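Local atomic coordinates of putative ring-cleaving dioxygenase mhqO (Bacillus subtilis subsp. subtilis, PDB entry 3OAJ), a protein that probably cleaves aromatic rings as an iron-dependent extradiol dioxygenase and may contribute to the degradation of aromatic compounds. Residues F119-P122 / H123-L127; F51-E54 / G55-G59; I109-G113 / E114-E118; F257-H260 / G261-F265. One frame throughout, in Å; residues are numbered along the deposited sequence.

Interaction 1. Residues F119-P122 / H123-L127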
loop_
_atom_site.group_PDB
_atom_site.type_symbol
_atom_site.label_atom_id
_atom_site.label_comp_id
_atom_site.label_asym_id
_atom_site.label_seq_id
_atom_site.Cartn_x
_atom_site.Cartn_y
_atom_site.Cartn_z
ATOM N N PHE A 119 13.920 -6.476 -2.076
ATOM C CA PHE A 119 14.089 -7.080 -0.757
ATOM C C PHE A 119 12.727 -7.466 -0.185
ATOM O O PHE A 119 11.691 -6.974 -0.648
ATOM C CB PHE A 119 14.822 -6.126 0.195
ATOM C CG PHE A 119 14.146 -4.780 0.358
ATOM C CD1 PHE A 119 14.227 -3.807 -0.640
ATOM C CD2 PHE A 119 13.436 -4.487 1.522
ATOM C CE1 PHE A 119 13.623 -2.549 -0.494
ATOM C CE2 PHE A 119 12.828 -3.244 1.683
ATOM C CZ PHE A 119 12.920 -2.262 0.675
ATOM N N ASP A 120 12.735 -8.335 0.821
ATOM C CA ASP A 120 11.504 -8.696 1.510
ATOM C C ASP A 120 11.411 -8.013 2.863
ATOM O O ASP A 120 12.430 -7.727 3.500
ATOM C CB ASP A 120 11.422 -10.218 1.727
ATOM C CG ASP A 120 11.094 -10.998 0.460
ATOM O OD1 ASP A 120 10.824 -10.379 -0.599
ATOM O OD2 ASP A 120 11.079 -12.252 0.531
ATOM N N ASP A 121 10.183 -7.782 3.320
ATOM C CA ASP A 121 9.976 -7.367 4.702
ATOM C C ASP A 121 10.039 -8.618 5.601
ATOM O O ASP A 121 10.208 -9.727 5.087
ATOM C CB ASP A 121 8.699 -6.503 4.844
ATOM C CG ASP A 121 7.404 -7.301 5.051
ATOM O OD1 ASP A 121 7.375 -8.554 5.036
ATOM O OD2 ASP A 121 6.367 -6.615 5.259
ATOM N N PRO A 122 9.955 -8.443 6.936
ATOM C CA PRO A 122 10.169 -9.569 7.856
ATOM C C PRO A 122 9.137 -10.677 7.741
ATOM O O PRO A 122 9.373 -11.796 8.218
ATOM C CB PRO A 122 10.092 -8.918 9.240
ATOM C CG PRO A 122 10.361 -7.479 9.000
ATOM C CD PRO A 122 9.768 -7.180 7.664
ATOM N N HIS A 123 7.998 -10.374 7.128
ATOM C CA HIS A 123 6.917 -11.345 7.043
ATOM C C HIS A 123 6.712 -11.891 5.626
ATOM O O HIS A 123 5.756 -12.607 5.364
ATOM C CB HIS A 123 5.655 -10.741 7.666
ATOM C CG HIS A 123 5.865 -10.292 9.082
ATOM N ND1 HIS A 123 5.529 -9.033 9.531
ATOM C CD2 HIS A 123 6.424 -10.931 10.138
ATOM C CE1 HIS A 123 5.851 -8.925 10.810
ATOM N NE2 HIS A 123 6.386 -10.068 11.204
ATOM N N GLY A 124 7.652 -11.570 4.734
ATOM C CA GLY A 124 7.687 -12.142 3.395
ATOM C C GLY A 124 7.132 -11.297 2.264
ATOM O O GLY A 124 7.159 -11.735 1.115
ATOM N N LEU A 125 6.624 -10.094 2.541
ATOM C CA LEU A 125 6.136 -9.279 1.421
ATOM C C LEU A 125 7.306 -8.857 0.540
ATOM O O LEU A 125 8.389 -8.565 1.056
ATOM C CB LEU A 125 5.414 -8.035 1.931
ATOM C CG LEU A 125 4.137 -8.209 2.763
ATOM C CD1 LEU A 125 3.667 -6.875 3.369
ATOM C CD2 LEU A 125 3.046 -8.836 1.903
ATOM N N HIS A 126 7.085 -8.825 -0.776
ATOM C CA HIS A 126 8.123 -8.368 -1.704
ATOM C C HIS A 126 8.070 -6.861 -1.886
ATOM O O HIS A 126 7.012 -6.308 -2.260
ATOM C CB HIS A 126 7.984 -8.990 -3.102
ATOM C CG HIS A 126 8.021 -10.492 -3.146
ATOM N ND1 HIS A 126 8.882 -11.252 -2.379
ATOM C CD2 HIS A 126 7.345 -11.366 -3.931
ATOM C CE1 HIS A 126 8.715 -12.531 -2.670
ATOM N NE2 HIS A 126 7.790 -12.627 -3.612
ATOM N N LEU A 127 9.201 -6.196 -1.652
ATOM C CA LEU A 127 9.304 -4.745 -1.764
ATOM C C LEU A 127 10.411 -4.385 -2.743
ATOM O O LEU A 127 11.327 -5.191 -2.995
ATOM C CB LEU A 127 9.637 -4.141 -0.394
ATOM C CG LEU A 127 8.527 -3.978 0.653
ATOM C CD1 LEU A 127 7.897 -5.296 1.074
ATOM C CD2 LEU A 127 9.076 -3.205 1.865
HETATM O O HOH W 1 8.245 -14.082 0.420
HETATM O O HOH W 2 5.715 -6.589 8.062
#
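Asp121 lends a carboxylate oxygen to His123 and Leu125 across the turn of the beta hairpin formed by strands 114-120 and 126-131 within the first VOC domain. The turn is type I, closed by Gly124 N on Asp121 O at 3.2 Å. Asp121 shows how one acidic side chain can organise such a bend: its first torsion (chi1 87°) sets CG between the backbone N and the carbonyl carbon, folding the carboxylate back over the turn. Asp121 OD1 then accepts from His123 N at 2.8 Å, an Asx turn, and from Leu125 N at 3.0 Å. The two donors arrive from opposite faces of the carboxylate, which restrains its rotation. OD2, packed beside Leu125 CD1, bonds to Tyr26 of helix 19-29 and to a water shared with His123 ND1, while His123 NE2 reaches Glu21. Over the centre of the His123 imidazole lies Pro122 CB, a CH-pi contact.

In the strands, the pair Phe119 and Leu127 faces helix 19-29. Leu127 CB sits over the Phe119 ring, 4.0 Å from its centroid, and Leu127 CD2 meets Phe119 CE2. On the other face of the sheet Asp120 and His126 run side by side. His126 ND1 gives Asp120 OD1 a hydrogen bond of 2.8 Å that is nearly straight (173°) and lies in the imidazole plane, meeting the oxygen on its syn side but 30° out of the carboxylate plane.

Interaction 2. Residues F51-E54 / G55-G59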
loop_
_atom_site.group_PDB
_atom_site.type_symbol
_atom_site.label_atom_id
_atom_site.label_comp_id
_atom_site.label_asym_id
_atom_site.label_seq_id
_atom_site.Cartn_x
_atom_site.Cartn_y
_atom_site.Cartn_z
ATOM N N PHE A 51 0.814 3.310 7.809
ATOM C CA PHE A 51 2.095 4.021 7.719
ATOM C C PHE A 51 2.112 4.844 6.440
ATOM O O PHE A 51 1.501 4.466 5.430
ATOM C CB PHE A 51 3.275 3.036 7.670
ATOM C CG PHE A 51 3.452 2.206 8.923
ATOM C CD1 PHE A 51 4.346 2.600 9.917
ATOM C CD2 PHE A 51 2.748 1.009 9.100
ATOM C CE1 PHE A 51 4.525 1.835 11.064
ATOM C CE2 PHE A 51 2.913 0.240 10.265
ATOM C CZ PHE A 51 3.808 0.650 11.238
ATOM N N GLY A 52 2.826 5.961 6.459
ATOM C CA GLY A 52 2.956 6.753 5.248
ATOM C C GLY A 52 4.020 7.819 5.393
ATOM O O GLY A 52 4.911 7.712 6.256
ATOM N N ASN A 53 3.928 8.856 4.561
ATOM C CA ASN A 53 4.827 9.998 4.684
ATOM C C ASN A 53 4.411 10.880 5.862
ATOM O O ASN A 53 3.529 10.507 6.640
ATOM C CB ASN A 53 4.956 10.763 3.353
ATOM C CG ASN A 53 3.747 11.635 3.026
ATOM O OD1 ASN A 53 2.704 11.574 3.674
ATOM N ND2 ASN A 53 3.906 12.480 2.015
ATOM N N GLU A 54 5.021 12.055 5.999
ATOM C CA GLU A 54 4.748 12.910 7.165
ATOM C C GLU A 54 3.251 13.197 7.322
ATOM O O GLU A 54 2.766 13.325 8.444
ATOM C CB GLU A 54 5.591 14.196 7.139
ATOM C CG GLU A 54 5.070 15.313 6.251
ATOM C CD GLU A 54 5.180 15.012 4.763
ATOM O OE1 GLU A 54 6.187 14.397 4.327
ATOM O OE2 GLU A 54 4.232 15.372 4.027
ATOM N N GLY A 55 2.524 13.241 6.206
ATOM C CA GLY A 55 1.101 13.591 6.227
ATOM C C GLY A 55 0.150 12.437 5.994
ATOM O O GLY A 55 -1.070 12.635 5.915
ATOM N N GLY A 56 0.699 11.234 5.863
ATOM C CA GLY A 56 -0.100 10.063 5.472
ATOM C C GLY A 56 -0.878 10.338 4.192
ATOM O O GLY A 56 -2.054 10.008 4.097
ATOM N N LYS A 57 -0.221 10.975 3.219
ATOM C CA LYS A 57 -0.889 11.423 1.997
ATOM C C LYS A 57 -1.266 10.242 1.105
ATOM O O LYS A 57 -0.535 9.247 1.058
ATOM C CB LYS A 57 0.010 12.407 1.237
ATOM C CG LYS A 57 0.230 13.718 1.967
ATOM C CD LYS A 57 -1.083 14.438 2.250
ATOM C CE LYS A 57 -0.832 15.789 2.890
ATOM N NZ LYS A 57 -2.104 16.356 3.424
ATOM N N PRO A 58 -2.383 10.360 0.361
ATOM C CA PRO A 58 -2.703 9.301 -0.596
ATOM C C PRO A 58 -1.529 9.037 -1.535
ATOM O O PRO A 58 -0.832 9.967 -1.964
ATOM C CB PRO A 58 -3.919 9.846 -1.346
ATOM C CG PRO A 58 -4.576 10.776 -0.345
ATOM C CD PRO A 58 -3.440 11.391 0.441
ATOM N N GLY A 59 -1.286 7.757 -1.799
ATOM C CA GLY A 59 -0.159 7.357 -2.627
ATOM C C GLY A 59 1.104 7.053 -1.848
ATOM O O GLY A 59 2.097 6.634 -2.443
#
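The flat carboxamide of Asn53 is approached at OD1 from both of its faces, by Gly55 N on one and by Lys57 N on the other. Both donors, Gly55 N and Lys57 N, are 3.0 Å from Asn53 OD1, but the bonds differ in geometry: the Lys57 N-H points almost straight at the oxygen (176°) with the donor tilted from the carbonyl plane, whereas Gly55 N lies well above that plane and its bond is more bent (138°). The start of the Lys57 side chain passes obliquely across the amide, with Lys57 CG 3.7 Å from Asn53 OD1 and 3.9 Å from Asn53 ND2.

Here an amide does the work of organising a turn. With chi1 at 76° the Asn53 side chain curls over the bend it begins, and its bond to Gly55 N makes an Asx turn. The same residue opens a type I beta turn ending at Gly56, whose N bonds to Asn53 O at 3.0 Å. Gly56 has a positive phi, readily adopted by glycine. Gly56 CA lies 4.5 Å from Gly52 CA, on the side where a side chain on residue 52 would point, so glycine at 52 suits the close approach. Glu54 bends back so that its CG lies 3.3 Å from Gly55 N, while its OE1 accepts from Thr139 N.

The turn begins the loop that links strand 47-52 to strand 61-66. Thr60 OG1 bonds to Asn53 N and Lys57 O across the loop, and Arg33, at the start of strand 33-39, bonds to Glu54 O. Gly59 pairs through its backbone with His10 of strand 9-16 and Phe154 of strand 153-160, while Phe51 packs against helix 19-29.

Interaction 3. Residues I109-G113 / E114-E118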
loop_
_atom_site.group_PDB
_atom_site.type_symbol
_atom_site.label_atom_id
_atom_site.label_comp_id
_atom_site.label_asym_id
_atom_site.label_seq_id
_atom_site.Cartn_x
_atom_site.Cartn_y
_atom_site.Cartn_z
ATOM N N ILE A 109 17.953 -5.290 -9.688
ATOM C CA ILE A 109 17.431 -5.651 -11.014
ATOM C C ILE A 109 17.181 -4.388 -11.813
ATOM O O ILE A 109 17.033 -3.307 -11.248
ATOM C CB ILE A 109 16.138 -6.521 -10.925
ATOM C CG1 ILE A 109 14.938 -5.711 -10.408
ATOM C CG2 ILE A 109 16.359 -7.766 -10.077
ATOM C CD1 ILE A 109 14.046 -5.156 -11.518
ATOM N N GLU A 110 17.137 -4.532 -13.131
ATOM C CA GLU A 110 16.833 -3.409 -14.007
ATOM C C GLU A 110 15.624 -3.749 -14.845
ATOM O O GLU A 110 15.525 -4.862 -15.344
ATOM C CB GLU A 110 18.025 -3.099 -14.932
ATOM C CG GLU A 110 17.772 -1.921 -15.884
ATOM C CD GLU A 110 19.035 -1.307 -16.466
ATOM O OE1 GLU A 110 20.142 -1.807 -16.177
ATOM O OE2 GLU A 110 18.912 -0.303 -17.206
ATOM N N ARG A 111 14.702 -2.799 -14.974
ATOM C CA ARG A 111 13.686 -2.883 -16.034
ATOM C C ARG A 111 13.261 -1.491 -16.460
ATOM O O ARG A 111 13.288 -0.559 -15.666
ATOM C CB ARG A 111 12.481 -3.738 -15.618
ATOM C CG ARG A 111 11.652 -3.172 -14.487
ATOM C CD ARG A 111 10.520 -4.125 -14.092
ATOM N NE ARG A 111 9.608 -3.498 -13.142
ATOM C CZ ARG A 111 9.800 -3.412 -11.827
ATOM N NH1 ARG A 111 10.871 -3.935 -11.225
ATOM N NH2 ARG A 111 8.877 -2.798 -11.105
ATOM N N PHE A 112 12.857 -1.365 -17.722
ATOM C CA PHE A 112 12.460 -0.077 -18.292
ATOM C C PHE A 112 13.476 1.043 -18.025
ATOM O O PHE A 112 13.100 2.192 -17.796
ATOM C CB PHE A 112 11.049 0.328 -17.822
ATOM C CG PHE A 112 9.949 -0.597 -18.294
ATOM C CD1 PHE A 112 9.378 -0.453 -19.566
ATOM C CD2 PHE A 112 9.469 -1.597 -17.459
ATOM C CE1 PHE A 112 8.349 -1.299 -19.992
ATOM C CE2 PHE A 112 8.449 -2.450 -17.868
ATOM C CZ PHE A 112 7.890 -2.304 -19.151
ATOM N N GLY A 113 14.763 0.692 -18.064
ATOM C CA GLY A 113 15.848 1.659 -17.911
ATOM C C GLY A 113 16.054 2.131 -16.483
ATOM O O GLY A 113 16.851 3.040 -16.234
ATOM N N GLU A 114 15.332 1.524 -15.542
ATOM C CA GLU A 114 15.464 1.897 -14.134
ATOM C C GLU A 114 16.075 0.786 -13.310
ATOM O O GLU A 114 15.823 -0.400 -13.541
ATOM C CB GLU A 114 14.108 2.278 -13.526
ATOM C CG GLU A 114 13.439 3.490 -14.164
ATOM C CD GLU A 114 12.116 3.837 -13.510
ATOM O OE1 GLU A 114 11.251 2.948 -13.394
ATOM O OE2 GLU A 114 11.929 5.005 -13.126
ATOM N N GLN A 115 16.854 1.187 -12.313
ATOM C CA GLN A 115 17.449 0.233 -11.393
ATOM C C GLN A 115 16.635 0.119 -10.103
ATOM O O GLN A 115 16.195 1.123 -9.531
ATOM C CB GLN A 115 18.906 0.601 -11.091
ATOM C CG GLN A 115 19.868 0.337 -12.275
ATOM C CD GLN A 115 21.319 0.754 -11.991
ATOM O OE1 GLN A 115 21.646 1.238 -10.898
ATOM N NE2 GLN A 115 22.190 0.580 -12.986
ATOM N N TYR A 116 16.408 -1.125 -9.679
ATOM C CA TYR A 116 15.606 -1.424 -8.487
ATOM C C TYR A 116 16.404 -2.206 -7.473
ATOM O O TYR A 116 17.192 -3.076 -7.840
ATOM C CB TYR A 116 14.369 -2.246 -8.844
ATOM C CG TYR A 116 13.366 -1.507 -9.691
ATOM C CD1 TYR A 116 13.534 -1.411 -11.076
ATOM C CD2 TYR A 116 12.254 -0.894 -9.112
ATOM C CE1 TYR A 116 12.618 -0.735 -11.859
ATOM C CE2 TYR A 116 11.326 -0.194 -9.892
ATOM C CZ TYR A 116 11.526 -0.122 -11.262
ATOM O OH TYR A 116 10.618 0.568 -12.042
ATOM N N VAL A 117 16.194 -1.892 -6.200
ATOM C CA VAL A 117 16.670 -2.721 -5.102
ATOM C C VAL A 117 15.477 -3.562 -4.644
ATOM O O VAL A 117 14.437 -3.005 -4.254
ATOM C CB VAL A 117 17.201 -1.855 -3.932
ATOM C CG1 VAL A 117 17.595 -2.716 -2.721
ATOM C CG2 VAL A 117 18.396 -1.035 -4.392
ATOM N N GLU A 118 15.623 -4.885 -4.705
ATOM C CA GLU A 118 14.574 -5.828 -4.310
ATOM C C GLU A 118 14.911 -6.414 -2.959
ATOM O O GLU A 118 16.027 -6.844 -2.736
ATOM C CB GLU A 118 14.450 -6.965 -5.335
ATOM C CG GLU A 118 14.257 -6.500 -6.778
ATOM C CD GLU A 118 12.872 -5.953 -7.030
ATOM O OE1 GLU A 118 11.874 -6.516 -6.509
ATOM O OE2 GLU A 118 12.786 -4.942 -7.748
#
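Arg111 stacked on Tyr116 is a cation-pi contact within a tight beta hairpin, formed by strands 107-111 and 114-120 at the border of their sheet in the first VOC domain. The strands are joined by a type I' turn from Arg111 to Glu114, with Phe112 and Gly113 both at positive phi. Glu114 N closes it on Arg111 O at 2.9 Å, and farther along Tyr116 N bonds to Ile109 O at 2.8 Å.

Ile109, Arg111, Glu114 and Tyr116 share one face of this hairpin. The Arg111 side chain leaves the backbone with CG between N and the carbonyl carbon (chi1 66°) and then runs extended to NE, where a turn of the last torsion brings the guanidinium flat against the phenol ring. The centres are 4.0 Å apart, the planes differ by 14°, and NH1 stands over the middle of the ring. The same guanidinium forms salt bridges through NH2 to Asp200 and Glu128, so the stack leaves its edge available for ionic partners. Glu118 OE2 also lies near that edge, 4.1 Å from Arg111 NH1, too far for a salt bridge.

Tyr116 OH bonds to Arg188 and weakly to Glu114 OE1, and Glu114 itself forms salt bridges to Arg132 and Arg188. Ile109 crosses both Glu118 and Tyr116 obliquely, its CG1 3.5 Å from Glu118 OE2 and its CD1 3.8 Å from Tyr116 CD1.

Interaction 4. Residues F257-H260 / G261-F265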
loop_
_atom_site.group_PDB
_atom_site.type_symbol
_atom_site.label_atom_id
_atom_site.label_comp_id
_atom_site.label_asym_id
_atom_site.label_seq_id
_atom_site.Cartn_x
_atom_site.Cartn_y
_atom_site.Cartn_z
ATOM N N PHE A 257 -13.969 -4.045 -5.509
ATOM C CA PHE A 257 -14.380 -4.953 -6.582
ATOM C C PHE A 257 -13.236 -5.875 -6.937
ATOM O O PHE A 257 -12.082 -5.426 -7.046
ATOM C CB PHE A 257 -14.894 -4.194 -7.818
ATOM C CG PHE A 257 -13.859 -3.360 -8.536
ATOM C CD1 PHE A 257 -13.476 -2.114 -8.046
ATOM C CD2 PHE A 257 -13.325 -3.787 -9.769
ATOM C CE1 PHE A 257 -12.546 -1.316 -8.742
ATOM C CE2 PHE A 257 -12.403 -3.000 -10.466
ATOM C CZ PHE A 257 -12.021 -1.765 -9.955
ATOM N N ARG A 258 -13.554 -7.161 -7.083
ATOM C CA ARG A 258 -12.549 -8.115 -7.539
ATOM C C ARG A 258 -12.488 -8.085 -9.044
ATOM O O ARG A 258 -13.520 -8.202 -9.729
ATOM C CB ARG A 258 -12.839 -9.534 -7.039
ATOM C CG ARG A 258 -11.588 -10.414 -7.174
ATOM C CD ARG A 258 -11.628 -11.610 -6.297
ATOM N NE ARG A 258 -11.666 -11.300 -4.872
ATOM C CZ ARG A 258 -10.605 -11.210 -4.075
ATOM N NH1 ARG A 258 -9.364 -11.358 -4.556
ATOM N NH2 ARG A 258 -10.787 -10.974 -2.779
ATOM N N GLU A 259 -11.288 -7.876 -9.587
ATOM C CA GLU A 259 -11.189 -7.779 -11.038
ATOM C C GLU A 259 -11.019 -9.167 -11.656
ATOM O O GLU A 259 -10.982 -10.171 -10.924
ATOM C CB GLU A 259 -10.156 -6.725 -11.455
ATOM C CG GLU A 259 -8.719 -6.956 -10.996
ATOM C CD GLU A 259 -7.982 -7.940 -11.878
ATOM O OE1 GLU A 259 -7.400 -8.888 -11.324
ATOM O OE2 GLU A 259 -8.021 -7.796 -13.120
ATOM N N HIS A 260 -10.988 -9.240 -12.989
ATOM C CA HIS A 260 -11.088 -10.547 -13.648
ATOM C C HIS A 260 -9.845 -11.418 -13.479
ATOM O O HIS A 260 -9.935 -12.642 -13.584
ATOM C CB HIS A 260 -11.455 -10.410 -15.130
ATOM C CG HIS A 260 -12.700 -9.613 -15.376
ATOM N ND1 HIS A 260 -13.839 -9.743 -14.606
ATOM C CD2 HIS A 260 -12.981 -8.661 -16.296
ATOM C CE1 HIS A 260 -14.773 -8.925 -15.058
ATOM N NE2 HIS A 260 -14.281 -8.262 -16.090
ATOM N N GLY A 261 -8.693 -10.787 -13.233
ATOM C CA GLY A 261 -7.474 -11.534 -12.908
ATOM C C GLY A 261 -7.414 -11.962 -11.444
ATOM O O GLY A 261 -6.399 -12.499 -10.985
ATOM N N GLU A 262 -8.516 -11.730 -10.727
ATOM C CA GLU A 262 -8.715 -12.138 -9.324
ATOM C C GLU A 262 -8.035 -11.258 -8.269
ATOM O O GLU A 262 -8.094 -11.569 -7.076
ATOM C CB GLU A 262 -8.411 -13.632 -9.103
ATOM C CG GLU A 262 -9.445 -14.550 -9.765
ATOM C CD GLU A 262 -10.862 -14.253 -9.293
ATOM O OE1 GLU A 262 -11.051 -14.155 -8.069
ATOM O OE2 GLU A 262 -11.772 -14.114 -10.139
ATOM N N ILE A 263 -7.445 -10.133 -8.674
ATOM C CA ILE A 263 -6.911 -9.187 -7.710
ATOM C C ILE A 263 -8.068 -8.391 -7.115
ATOM O O ILE A 263 -8.967 -7.964 -7.845
ATOM C CB ILE A 263 -5.895 -8.236 -8.368
ATOM C CG1 ILE A 263 -4.820 -9.023 -9.125
ATOM C CG2 ILE A 263 -5.208 -7.381 -7.317
ATOM C CD1 ILE A 263 -3.956 -8.147 -10.043
ATOM N N LEU A 264 -8.036 -8.179 -5.800
ATOM C CA LEU A 264 -9.027 -7.328 -5.164
ATOM C C LEU A 264 -8.606 -5.866 -5.282
ATOM O O LEU A 264 -7.539 -5.481 -4.792
ATOM C CB LEU A 264 -9.233 -7.745 -3.704
ATOM C CG LEU A 264 -10.304 -6.938 -2.949
ATOM C CD1 LEU A 264 -11.661 -7.046 -3.643
ATOM C CD2 LEU A 264 -10.406 -7.394 -1.487
ATOM N N PHE A 265 -9.447 -5.075 -5.955
ATOM C CA PHE A 265 -9.203 -3.646 -6.115
ATOM C C PHE A 265 -10.144 -2.869 -5.197
ATOM O O PHE A 265 -11.220 -3.348 -4.806
ATOM C CB PHE A 265 -9.516 -3.225 -7.560
ATOM C CG PHE A 265 -8.361 -3.405 -8.547
ATOM C CD1 PHE A 265 -7.257 -4.209 -8.266
ATOM C CD2 PHE A 265 -8.431 -2.791 -9.798
ATOM C CE1 PHE A 265 -6.239 -4.370 -9.186
ATOM C CE2 PHE A 265 -7.391 -2.933 -10.736
ATOM C CZ PHE A 265 -6.299 -3.733 -10.428
HETATM O O HOH W 3 -13.717 -12.194 -10.479
#
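Glu259 uses both carboxylate oxygens to bind backbone N-H groups of Gly261 and Ile263. Glu259 OE1 accepts from Ile263 N at 2.9 Å through its anti lone pair, and Glu259 OE2 from Gly261 N at 3.1 Å, a donor standing above the carboxylate plane; Thr167 of helix 164-174 adds a hydrogen bond to OE2. In this grip chi1 of 61° puts CG between the backbone N and the carbonyl carbon, and a bend at chi2 (81°) brings the acid back over its own turn. Arg258 makes the second polar link, NH1 bonding to Glu262 O at 2.8 Å with the oxygen in the guanidinium plane. One guanidinium face rests on Leu264 CB, 3.7 Å from Arg258 NH2, and Glu262 OE1 lies against Arg258 CD.

These bonds shape the end of a beta hairpin between strands 253-258 and 264-269 in the second VOC domain. Its type I turn runs from Glu259 to Glu262, and Glu259 N meets Ile263 O at 2.9 Å just beyond the strand ends, next to the turn. Leu264, on the same sheet face as Arg258, also touches His218, a ligand of the bound zinc ion.

On the other face the packing is aromatic. Phe265 presents its edge to the face of Phe257 in an offset edge-to-face pair, with centroids 5.7 Å apart and planes at 79°, while Phe265 CB also sits over the Phe257 ring. Glu259 CG covers the centre of the Phe265 ring at 4.0 Å from its centroid, and Leu170 of helix 164-174 touches both phenylalanines.

Along the chain the order is interaction 2, 3, 1, then 4, the first three in VOC 1 and the last in VOC 2. Interactions 3 and 1 occupy successive hairpins of one eight-stranded sheet, share strand 114-120 and touch, their centres about 17 Å apart. Interactions 2 and 4 belong to the other sheet, on opposite sides of the chain's centre, about 25 Å between centres. That second sheet carries the zinc ligands His11, His218 and Glu266, so residues 257-265 lead directly into the metal site, whereas residues 109-118 lie away from it. In interactions 1, 2 and 4 alike, the first residue of a type I turn accepts nearby backbone N-H groups through side-chain oxygen, one atom in interactions 1 and 2 and two in interaction 4.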